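Local coordinates for probable porin (Pseudomonas aeruginosa, PDB 4FT6), which probably forms a monomeric beta-barrel channel of the OprD family in the outer membrane, letting small water-soluble solutes cross into the periplasm, at residues G61-G66 with A102-L107; T110-G115 with G139-R144; G246-R251 with G275-L280; T299-R304 with H333-A338. One frame throughout, in Å; residues are numbered along the deposited sequence.

The four contacts follow one another along the chain and all belong to the wall or rim of an OprD-type antiparallel beta-barrel. Contacts 1 and 2 adjoin, their centres 10 Å apart: strands 95-107 and 110-114 are consecutive, so 58-71, 95-107, 110-114 and 139-143 form an unbroken patch of wall. Contacts 3 and 4, 11 Å apart between centres, fix the two ends of the long loop between strands 264-274 and 304-313 to strand ends, and are joined to each other by M279 N to T299 O and R335 NH1 to G275 O. Between the two pairs centres are 30 to 43 Å apart, contact 4 lying across the chain's centre from contacts 1 and 2.

Contact 1: G61-G66 with A102-L107; sequences GVELIG and APKLKL
K104 lies against G61 and reaches across to E63, on the same face of two antiparallel barrel strands. Its CB stands 4.0 Å from G61 O. CG, placed between the backbone N and the carbonyl carbon (chi1 56°), turns the chain over the neighbouring strand and lies close above the G61 carbonyl, 3.3 Å from the O of that residue. From there the chain runs extended: CD passes E63 CG, CE rests 3.9 Å from G61 CA where the glycine has no side chain to obstruct it, and NZ ends 3.2 Å from E63 OE2. This salt bridge uses the anti lone pair of OE2, and the two side chains cross at about a right angle. The stronger polar partner of NZ is S51 O, and Y53 adds a cation-pi contact, giving the ammonium three partners. Beneath it the backbones pair regularly: G61 and K104 exchange two hydrogen bonds, as do E63 and A102, with E63 N 2.9 Å from A102 O. V62 and P103, a non-hydrogen-bonded pair, lie on the other face, where V62 CG2 approaches P103 CA at 4.0 Å. L64, further along that face, touches a detergent molecule, consistent with a membrane-facing outer wall and a lumenal K104. Strand 37-50 and the S51 that follows it flank 58-71, while strand 110-114 borders 95-107, with K113 touching both E63 and K104.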
loop_
_atom_site.group_PDB
_atom_site.type_symbol
_atom_site.label_atom_id
_atom_site.label_comp_id
_atom_site.label_asym_id
_atom_site.label_seq_id
_atom_site.Cartn_x
_atom_site.Cartn_y
_atom_site.Cartn_z
ATOM N N GLY A 61 3.471 9.278 -25.303
ATOM C CA GLY A 61 2.329 8.427 -25.044
ATOM C C GLY A 61 1.413 9.045 -24.000
ATOM O O GLY A 61 1.764 10.034 -23.342
ATOM N N VAL A 62 0.230 8.473 -23.837
ATOM C CA VAL A 62 -0.667 9.009 -22.835
ATOM C C VAL A 62 -1.464 7.898 -22.187
ATOM O O VAL A 62 -1.837 6.920 -22.843
ATOM C CB VAL A 62 -1.583 10.129 -23.410
ATOM C CG1 VAL A 62 -2.596 9.567 -24.415
ATOM C CG2 VAL A 62 -2.270 10.877 -22.275
ATOM N N GLU A 63 -1.688 8.052 -20.887
ATOM C CA GLU A 63 -2.417 7.076 -20.096
ATOM C C GLU A 63 -3.630 7.743 -19.439
ATOM O O GLU A 63 -3.678 8.964 -19.294
ATOM C CB GLU A 63 -1.492 6.454 -19.042
ATOM C CG GLU A 63 -0.379 5.621 -19.642
ATOM C CD GLU A 63 0.422 4.819 -18.608
ATOM O OE1 GLU A 63 0.218 4.983 -17.378
ATOM O OE2 GLU A 63 1.272 4.014 -19.053
ATOM N N LEU A 64 -4.604 6.940 -19.038
ATOM C CA LEU A 64 -5.815 7.459 -18.421
ATOM C C LEU A 64 -6.182 6.557 -17.253
ATOM O O LEU A 64 -6.152 5.324 -17.379
ATOM C CB LEU A 64 -6.954 7.465 -19.441
ATOM C CG LEU A 64 -8.164 8.352 -19.174
ATOM C CD1 LEU A 64 -7.809 9.801 -19.443
ATOM C CD2 LEU A 64 -9.329 7.928 -20.048
ATOM N N ILE A 65 -6.498 7.155 -16.109
ATOM C CA ILE A 65 -7.010 6.380 -14.987
ATOM C C ILE A 65 -8.410 6.867 -14.619
ATOM O O ILE A 65 -8.614 8.050 -14.319
ATOM C CB ILE A 65 -6.073 6.445 -13.767
ATOM C CG1 ILE A 65 -4.666 6.000 -14.177
ATOM C CG2 ILE A 65 -6.617 5.577 -12.637
ATOM C CD1 ILE A 65 -3.644 6.020 -13.059
ATOM N N GLY A 66 -9.381 5.964 -14.677
ATOM C CA GLY A 66 -10.758 6.318 -14.392
ATOM C C GLY A 66 -11.250 5.515 -13.201
ATOM O O GLY A 66 -11.000 4.295 -13.101
ATOM N N ALA A 102 -2.589 11.065 -17.943
ATOM C CA ALA A 102 -1.159 10.997 -17.616
ATOM C C ALA A 102 -0.262 10.877 -18.844
ATOM O O ALA A 102 -0.006 9.774 -19.336
ATOM C CB ALA A 102 -0.863 9.861 -16.615
ATOM N N PRO A 103 0.231 12.019 -19.335
ATOM C CA PRO A 103 1.137 11.962 -20.486
ATOM C C PRO A 103 2.439 11.300 -20.076
ATOM O O PRO A 103 2.762 11.292 -18.885
ATOM C CB PRO A 103 1.367 13.441 -20.840
ATOM C CG PRO A 103 1.005 14.218 -19.587
ATOM C CD PRO A 103 -0.070 13.400 -18.909
ATOM N N LYS A 104 3.167 10.750 -21.042
ATOM C CA LYS A 104 4.426 10.074 -20.751
ATOM C C LYS A 104 5.432 10.234 -21.897
ATOM O O LYS A 104 5.056 10.201 -23.072
ATOM C CB LYS A 104 4.182 8.592 -20.439
ATOM C CG LYS A 104 3.439 7.827 -21.533
ATOM C CD LYS A 104 3.315 6.340 -21.204
ATOM C CE LYS A 104 2.678 5.578 -22.371
ATOM N NZ LYS A 104 2.381 4.158 -22.037
ATOM N N LEU A 105 6.702 10.436 -21.543
ATOM C CA LEU A 105 7.790 10.511 -22.516
ATOM C C LEU A 105 8.737 9.351 -22.259
ATOM O O LEU A 105 8.850 8.860 -21.122
ATOM C CB LEU A 105 8.563 11.821 -22.376
ATOM C CG LEU A 105 7.751 13.100 -22.210
ATOM C CD1 LEU A 105 8.662 14.304 -22.011
ATOM C CD2 LEU A 105 6.897 13.299 -23.420
ATOM N N LYS A 106 9.406 8.892 -23.310
ATOM C CA LYS A 106 10.422 7.854 -23.164
ATOM C C LYS A 106 11.612 8.154 -24.049
ATOM O O LYS A 106 11.478 8.340 -25.261
ATOM C CB LYS A 106 9.868 6.462 -23.485
ATOM C CG LYS A 106 10.924 5.348 -23.391
ATOM C CD LYS A 106 10.298 3.950 -23.395
ATOM N N LEU A 107 12.783 8.224 -23.439
ATOM C CA LEU A 107 14.005 8.415 -24.202
ATOM C C LEU A 107 14.927 7.255 -23.856
ATOM O O LEU A 107 15.289 7.073 -22.687
ATOM C CB LEU A 107 14.646 9.759 -23.858
ATOM C CG LEU A 107 15.991 10.056 -24.517
ATOM C CD1 LEU A 107 15.845 10.006 -26.020
ATOM C CD2 LEU A 107 16.520 11.411 -24.070
#

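Contact 2: T110-G115 with G139-R144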
loop_
_atom_site.group_PDB
_atom_site.type_symbol
_atom_site.label_atom_id
_atom_site.label_comp_id
_atom_site.label_asym_id
_atom_site.label_seq_id
_atom_site.Cartn_x
_atom_site.Cartn_y
_atom_site.Cartn_z
ATOM N N THR A 110 14.882 5.495 -20.376
ATOM C CA THR A 110 14.466 6.405 -19.326
ATOM C C THR A 110 13.047 6.883 -19.629
ATOM O O THR A 110 12.721 7.224 -20.767
ATOM C CB THR A 110 15.433 7.591 -19.235
ATOM O OG1 THR A 110 16.722 7.115 -18.818
ATOM C CG2 THR A 110 14.917 8.644 -18.256
ATOM N N GLU A 111 12.200 6.909 -18.613
ATOM C CA GLU A 111 10.786 7.120 -18.845
ATOM C C GLU A 111 10.222 8.146 -17.872
ATOM O O GLU A 111 10.524 8.116 -16.675
ATOM C CB GLU A 111 10.053 5.793 -18.708
ATOM C CG GLU A 111 8.622 5.814 -19.174
ATOM C CD GLU A 111 7.945 4.460 -19.020
ATOM O OE1 GLU A 111 8.562 3.541 -18.427
ATOM O OE2 GLU A 111 6.791 4.315 -19.489
ATOM N N LEU A 112 9.410 9.064 -18.390
ATOM C CA LEU A 112 8.844 10.119 -17.568
ATOM C C LEU A 112 7.329 10.073 -17.656
ATOM O O LEU A 112 6.781 10.029 -18.759
ATOM C CB LEU A 112 9.344 11.473 -18.061
ATOM C CG LEU A 112 8.759 12.703 -17.365
ATOM C CD1 LEU A 112 9.232 12.766 -15.907
ATOM C CD2 LEU A 112 9.119 13.980 -18.137
ATOM N N LYS A 113 6.652 10.055 -16.508
ATOM C CA LYS A 113 5.190 10.143 -16.487
ATOM C C LYS A 113 4.758 11.314 -15.630
ATOM O O LYS A 113 5.279 11.514 -14.532
ATOM C CB LYS A 113 4.536 8.875 -15.926
ATOM C CG LYS A 113 4.565 7.645 -16.816
ATOM C CD LYS A 113 3.851 6.444 -16.136
ATOM C CE LYS A 113 4.176 5.129 -16.843
ATOM N NZ LYS A 113 5.650 4.941 -16.978
ATOM N N LEU A 114 3.781 12.063 -16.129
ATOM C CA LEU A 114 3.243 13.203 -15.405
ATOM C C LEU A 114 1.719 13.092 -15.309
ATOM O O LEU A 114 1.097 12.464 -16.158
ATOM C CB LEU A 114 3.640 14.484 -16.126
ATOM C CG LEU A 114 5.155 14.580 -16.289
ATOM C CD1 LEU A 114 5.499 15.126 -17.660
ATOM C CD2 LEU A 114 5.731 15.458 -15.199
ATOM N N GLY A 115 1.120 13.685 -14.279
ATOM C CA GLY A 115 -0.326 13.726 -14.189
ATOM C C GLY A 115 -0.848 12.858 -13.065
ATOM O O GLY A 115 -0.342 12.926 -11.937
ATOM N N GLY A 139 4.850 14.104 -11.049
ATOM C CA GLY A 139 5.652 13.606 -12.144
ATOM C C GLY A 139 6.686 12.620 -11.644
ATOM O O GLY A 139 7.314 12.837 -10.593
ATOM N N MET A 140 6.872 11.533 -12.388
ATOM C CA MET A 140 7.842 10.527 -11.990
ATOM C C MET A 140 8.839 10.251 -13.091
ATOM O O MET A 140 8.478 10.076 -14.263
ATOM C CB MET A 140 7.154 9.217 -11.593
ATOM C CG MET A 140 6.194 9.343 -10.435
ATOM S SD MET A 140 5.269 7.815 -10.208
ATOM C CE MET A 140 6.538 6.797 -9.459
ATOM N N LEU A 141 10.101 10.215 -12.694
ATOM C CA LEU A 141 11.165 9.812 -13.590
ATOM C C LEU A 141 11.682 8.451 -13.118
ATOM O O LEU A 141 11.860 8.217 -11.918
ATOM C CB LEU A 141 12.288 10.852 -13.579
ATOM C CG LEU A 141 13.399 10.708 -14.610
ATOM C CD1 LEU A 141 12.769 10.553 -15.972
ATOM C CD2 LEU A 141 14.304 11.929 -14.594
ATOM N N THR A 142 11.902 7.554 -14.071
ATOM C CA THR A 142 12.432 6.235 -13.789
ATOM C C THR A 142 13.489 5.922 -14.841
ATOM O O THR A 142 13.221 6.007 -16.051
ATOM C CB THR A 142 11.342 5.183 -13.880
ATOM O OG1 THR A 142 10.184 5.633 -13.161
ATOM C CG2 THR A 142 11.857 3.834 -13.325
ATOM N N SER A 143 14.693 5.578 -14.402
ATOM C CA SER A 143 15.772 5.402 -15.364
ATOM C C SER A 143 16.629 4.189 -15.075
ATOM O O SER A 143 17.054 3.963 -13.934
ATOM C CB SER A 143 16.641 6.654 -15.468
ATOM O OG SER A 143 17.547 6.501 -16.543
ATOM N N ARG A 144 16.862 3.406 -16.122
ATOM C CA ARG A 144 17.658 2.195 -16.023
ATOM C C ARG A 144 18.544 2.064 -17.254
ATOM O O ARG A 144 18.407 1.145 -18.061
ATOM C CB ARG A 144 16.759 0.971 -15.829
ATOM C CG ARG A 144 15.609 0.870 -16.796
ATOM C CD ARG A 144 14.679 -0.255 -16.382
ATOM N NE ARG A 144 13.860 0.091 -15.222
ATOM C CZ ARG A 144 12.649 -0.411 -14.995
ATOM N NH1 ARG A 144 12.130 -1.282 -15.848
ATOM N NH2 ARG A 144 11.958 -0.043 -13.922
#
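E111 and T142, like K113 and M140, are hydrogen-bonded pairs in an antiparallel stretch of the porin's barrel wall, strand 110-114 running against 139-143. Each pair supplies two backbone bonds, which satisfy four N-H groups and four carbonyls; they are nearly straight, at 167° from M140 N to K113 O over 2.7 Å and 163° from E111 N to T142 O. The carbonyls of E111, M140, K113 and T142 also receive CA-H contacts, the one from L112 CA to M140 O being 3.3 Å long. On the face of E111 and K113, E111 OE2 has its main partner in Y53 OH and a salt bridge with K113 NZ at 2.8 Å, whose hydrogen bond is weak; K113 curls back along its own strand. On the other face S143 OG donates to T110 OG1, though the modelled separation is too short to be read closely; T110 OG1 is also bonded to E145. The apolar neighbours on this face are leucines: L141 CD1 lies by E111 O and touches both T110 CG2, 3.7 Å away, and L112 CB, 4.1 Å away. Further along, the L114 side chain leans over its glycine partner, bringing CD2 to 3.6 Å from G139 CA.

Contact 3: G246-R251 with G275-L280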
loop_
_atom_site.group_PDB
_atom_site.type_symbol
_atom_site.label_atom_id
_atom_site.label_comp_id
_atom_site.label_asym_id
_atom_site.label_seq_id
_atom_site.Cartn_x
_atom_site.Cartn_y
_atom_site.Cartn_z
ATOM N N GLY A 246 7.018 20.726 13.863
ATOM C CA GLY A 246 8.010 20.799 14.928
ATOM C C GLY A 246 9.188 19.861 14.678
ATOM O O GLY A 246 9.352 19.333 13.576
ATOM N N GLU A 247 10.020 19.649 15.689
ATOM C CA GLU A 247 11.113 18.678 15.579
ATOM C C GLU A 247 10.566 17.262 15.542
ATOM O O GLU A 247 9.750 16.892 16.378
ATOM C CB GLU A 247 12.085 18.821 16.753
ATOM C CG GLU A 247 12.893 20.112 16.727
ATOM C CD GLU A 247 13.694 20.347 18.001
ATOM O OE1 GLU A 247 13.389 19.706 19.034
ATOM O OE2 GLU A 247 14.628 21.182 17.968
ATOM N N LEU A 248 11.014 16.478 14.568
ATOM C CA LEU A 248 10.546 15.105 14.395
ATOM C C LEU A 248 11.750 14.180 14.437
ATOM O O LEU A 248 12.858 14.553 14.025
ATOM C CB LEU A 248 9.816 14.947 13.066
ATOM C CG LEU A 248 8.559 15.821 12.912
ATOM C CD1 LEU A 248 8.042 15.793 11.476
ATOM C CD2 LEU A 248 7.483 15.333 13.883
ATOM N N GLU A 249 11.539 12.971 14.941
ATOM C CA GLU A 249 12.642 12.057 15.186
ATOM C C GLU A 249 12.146 10.619 15.171
ATOM O O GLU A 249 11.676 10.106 16.192
ATOM C CB GLU A 249 13.299 12.368 16.536
ATOM C CG GLU A 249 14.542 11.538 16.841
ATOM C CD GLU A 249 14.868 11.491 18.334
ATOM O OE1 GLU A 249 13.948 11.262 19.149
ATOM O OE2 GLU A 249 16.049 11.675 18.697
ATOM N N ASN A 250 12.229 9.968 14.017
ATOM C CA ASN A 250 11.993 8.527 13.971
ATOM C C ASN A 250 13.028 7.782 13.142
ATOM O O ASN A 250 13.476 8.254 12.093
ATOM C CB ASN A 250 10.571 8.189 13.507
ATOM C CG ASN A 250 10.333 6.682 13.371
ATOM O OD1 ASN A 250 10.455 6.117 12.274
ATOM N ND2 ASN A 250 9.972 6.029 14.483
ATOM N N ARG A 251 13.423 6.630 13.662
ATOM C CA ARG A 251 14.220 5.656 12.945
ATOM C C ARG A 251 13.275 4.462 12.995
ATOM O O ARG A 251 12.639 4.222 14.027
ATOM C CB ARG A 251 15.554 5.416 13.684
ATOM C CG ARG A 251 16.504 4.365 13.075
ATOM C CD ARG A 251 17.992 4.473 13.578
ATOM N NE ARG A 251 18.183 4.396 15.035
ATOM C CZ ARG A 251 18.788 3.400 15.692
ATOM N NH1 ARG A 251 19.280 2.349 15.047
ATOM N NH2 ARG A 251 18.901 3.456 17.012
ATOM N N GLY A 275 13.164 6.451 18.635
ATOM C CA GLY A 275 13.091 7.902 18.689
ATOM C C GLY A 275 11.818 8.419 19.338
ATOM O O GLY A 275 10.936 7.636 19.723
ATOM N N ASP A 276 11.720 9.741 19.451
ATOM C CA ASP A 276 10.573 10.384 20.082
ATOM C C ASP A 276 9.277 10.205 19.311
ATOM O O ASP A 276 8.202 10.368 19.868
ATOM C CB ASP A 276 10.848 11.872 20.276
ATOM C CG ASP A 276 11.642 12.145 21.525
ATOM O OD1 ASP A 276 11.362 11.485 22.549
ATOM O OD2 ASP A 276 12.549 13.000 21.483
ATOM N N ASP A 277 9.386 9.874 18.031
ATOM C CA ASP A 277 8.219 9.740 17.166
ATOM C C ASP A 277 8.188 8.351 16.557
ATOM O O ASP A 277 9.236 7.721 16.372
ATOM C CB ASP A 277 8.256 10.770 16.034
ATOM C CG ASP A 277 8.141 12.193 16.530
ATOM O OD1 ASP A 277 7.030 12.587 16.958
ATOM O OD2 ASP A 277 9.154 12.930 16.469
ATOM N N GLY A 278 6.983 7.873 16.260
ATOM C CA GLY A 278 6.827 6.625 15.539
ATOM C C GLY A 278 7.026 6.868 14.048
ATOM O O GLY A 278 7.422 7.969 13.637
ATOM N N MET A 279 6.752 5.847 13.238
ATOM C CA MET A 279 6.922 5.949 11.788
ATOM C C MET A 279 6.170 7.150 11.195
ATOM O O MET A 279 5.006 7.397 11.510
ATOM C CB MET A 279 6.449 4.671 11.110
ATOM C CG MET A 279 6.459 4.760 9.612
ATOM S SD MET A 279 8.103 4.460 8.974
ATOM C CE MET A 279 7.868 4.838 7.228
ATOM N N LEU A 280 6.863 7.898 10.348
ATOM C CA LEU A 280 6.336 9.087 9.713
ATOM C C LEU A 280 6.204 8.797 8.218
ATOM O O LEU A 280 7.150 8.351 7.567
ATOM C CB LEU A 280 7.275 10.277 9.942
ATOM C CG LEU A 280 7.378 10.722 11.405
ATOM C CD1 LEU A 280 8.648 11.549 11.682
ATOM C CD2 LEU A 280 6.131 11.513 11.792
#
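E249 and D277 bind each other in both directions. The backbone N of E249 donates to D277 OD2 over 2.8 Å, meeting the carboxylate on its anti side and 17° out of its plane, while D277 N returns a 2.9 Å bond to E249 O. A third bond runs from D276 N to E249 OE1 at 2.7 Å: the E249 side chain, with CG anti to the backbone N (chi1 -175°), extends until its carboxylate meets the start of the opposing loop. The same OE1 lies 3.2 Å from D276 OD2, a like-charge approach that the D276 amide probably offsets in part. N250 adds its amide, whose ND2 donates to D277 O at 2.6 Å with that oxygen close to the amide plane. The G278 carbonyl lies beside the N250 CB and CG. All this takes place where strand 249-261 begins and strand 264-274 has just ended, so the first residues of the long loop in this OprD-type barrel stay bonded to the strand's start. Behind the polar bonds L248 CB packs on L280 CD1 at 3.9 Å, and L248 CD2 lies beside the D277 carboxylate at a similar range. Further out, R175 forms a salt bridge to D277 OD1, which probably helps hold the carboxylate's rotation, and touches both leucines. D239 OD1 accepts from L248 N, and Q212 NE2 donates to L280 O. M279 is backbone-bonded to T299, and its side chain lies on F235, M273 and L289.

Contact 4: T299-R304 with H333-A338; sequences TSAGER and HARTKA
S300 to E303 form a type II beta turn, closed by E303 N to S300 O at 2.9 Å, and the carbonyl of its second residue, A301, accepts the backbone N of R335 over 3.0 Å, nearly along the C=O axis. R335 CG lies over that same oxygen, and from there the side chain runs extended to NE, bringing the guanidinium over the turn: one face lies above A301 C and G302 CA, and NH1 comes 3.9 Å from A301 CB. G302, with positive phi, has no side chain in the way of this flat group. NH1 donates to G275 O, so R335 bridges the turn and the start of the same long loop. The other arginine stacks. R304, bent at chi2 and chi3, lays its guanidinium flat on H333, centres 3.8 Å apart and planes 26° from each other, with NH1 over the middle of the ring and 3.3 Å above it. Neither NE nor NH1 is angled to bond ND1, so the contact is face to face; the aliphatic CD joins in, 3.3 Å from H333 ND1. Elsewhere on the turn A334 CB meets S300 CB at 3.8 Å and the end of the E303 side chain, whose OE1 is held by a salt bridge from R296. R304 begins strand 304-313 and pairs with A332, whereas H333 and A334 both face G342, H333 with positive phi: a G1 beta bulge ending a barrel strand, with a type II turn packed against it at the rim.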
loop_
_atom_site.group_PDB
_atom_site.type_symbol
_atom_site.label_atom_id
_atom_site.label_comp_id
_atom_site.label_asym_id
_atom_site.label_seq_id
_atom_site.Cartn_x
_atom_site.Cartn_y
_atom_site.Cartn_z
ATOM N N THR A 299 3.291 0.997 14.443
ATOM C CA THR A 299 4.241 2.082 14.208
ATOM C C THR A 299 4.196 3.187 15.257
ATOM O O THR A 299 4.694 4.296 15.011
ATOM C CB THR A 299 4.032 2.729 12.834
ATOM O OG1 THR A 299 2.721 3.294 12.784
ATOM C CG2 THR A 299 4.207 1.714 11.716
ATOM N N SER A 300 3.594 2.887 16.407
ATOM C CA SER A 300 3.577 3.824 17.526
ATOM C C SER A 300 4.996 4.074 18.035
ATOM O O SER A 300 5.876 3.219 17.881
ATOM C CB SER A 300 2.735 3.268 18.667
ATOM O OG SER A 300 1.388 3.202 18.280
ATOM N N ALA A 301 5.213 5.238 18.644
ATOM C CA ALA A 301 6.523 5.576 19.190
ATOM C C ALA A 301 7.067 4.467 20.103
ATOM O O ALA A 301 6.405 4.038 21.052
ATOM C CB ALA A 301 6.477 6.919 19.933
ATOM N N GLY A 302 8.271 3.995 19.789
ATOM C CA GLY A 302 8.947 2.994 20.601
ATOM C C GLY A 302 8.434 1.577 20.419
ATOM O O GLY A 302 8.912 0.653 21.093
ATOM N N GLU A 303 7.467 1.379 19.523
ATOM C CA GLU A 303 6.864 0.054 19.419
ATOM C C GLU A 303 7.841 -0.969 18.862
ATOM O O GLU A 303 8.357 -0.820 17.753
ATOM C CB GLU A 303 5.566 0.038 18.608
ATOM C CG GLU A 303 4.882 -1.337 18.642
ATOM C CD GLU A 303 3.368 -1.258 18.535
ATOM O OE1 GLU A 303 2.877 -0.512 17.666
ATOM O OE2 GLU A 303 2.664 -1.931 19.325
ATOM N N ARG A 304 8.105 -1.998 19.664
ATOM C CA ARG A 304 8.858 -3.167 19.226
ATOM C C ARG A 304 7.857 -4.259 18.880
ATOM O O ARG A 304 6.890 -4.467 19.618
ATOM C CB ARG A 304 9.788 -3.628 20.345
ATOM C CG ARG A 304 10.907 -2.645 20.577
ATOM C CD ARG A 304 11.047 -2.209 22.017
ATOM N NE ARG A 304 12.166 -2.882 22.668
ATOM C CZ ARG A 304 12.673 -2.546 23.849
ATOM N NH1 ARG A 304 12.181 -1.522 24.529
ATOM N NH2 ARG A 304 13.681 -3.245 24.344
ATOM N N HIS A 333 5.963 -2.072 24.326
ATOM C CA HIS A 333 6.713 -0.833 24.561
ATOM C C HIS A 333 6.229 0.380 23.772
ATOM O O HIS A 333 6.999 1.312 23.559
ATOM C CB HIS A 333 8.206 -1.024 24.295
ATOM C CG HIS A 333 8.833 -2.086 25.129
ATOM N ND1 HIS A 333 9.301 -3.273 24.594
ATOM C CD2 HIS A 333 9.076 -2.153 26.456
ATOM C CE1 HIS A 333 9.802 -4.016 25.558
ATOM N NE2 HIS A 333 9.681 -3.364 26.701
ATOM N N ALA A 334 4.971 0.396 23.345
ATOM C CA ALA A 334 4.456 1.566 22.630
ATOM C C ALA A 334 4.117 2.682 23.618
ATOM O O ALA A 334 3.620 2.404 24.712
ATOM C CB ALA A 334 3.233 1.198 21.806
ATOM N N ARG A 335 4.377 3.935 23.230
ATOM C CA ARG A 335 4.056 5.111 24.060
ATOM C C ARG A 335 2.811 5.853 23.557
ATOM O O ARG A 335 2.697 6.153 22.366
ATOM C CB ARG A 335 5.256 6.062 24.115
ATOM C CG ARG A 335 6.587 5.331 24.094
ATOM C CD ARG A 335 7.732 6.183 24.612
ATOM N NE ARG A 335 9.014 5.557 24.296
ATOM C CZ ARG A 335 9.795 5.923 23.283
ATOM N NH1 ARG A 335 9.440 6.937 22.504
ATOM N NH2 ARG A 335 10.937 5.282 23.056
ATOM N N THR A 336 1.871 6.137 24.459
ATOM C CA THR A 336 0.593 6.746 24.069
ATOM C C THR A 336 0.102 7.792 25.067
ATOM O O THR A 336 -1.081 7.792 25.429
ATOM C CB THR A 336 -0.535 5.696 23.935
ATOM O OG1 THR A 336 -0.887 5.198 25.236
ATOM C CG2 THR A 336 -0.119 4.539 23.025
ATOM N N LYS A 337 1.004 8.668 25.513
ATOM C CA LYS A 337 0.687 9.704 26.509
ATOM C C LYS A 337 0.144 9.125 27.824
ATOM O O LYS A 337 0.692 9.383 28.903
ATOM C CB LYS A 337 -0.279 10.750 25.937
ATOM N N ALA A 338 -0.934 8.351 27.724
ATOM C CA ALA A 338 -1.484 7.630 28.861
ATOM C C ALA A 338 -0.469 6.646 29.434
ATOM O O ALA A 338 -0.183 6.664 30.634
ATOM C CB ALA A 338 -2.755 6.901 28.453
#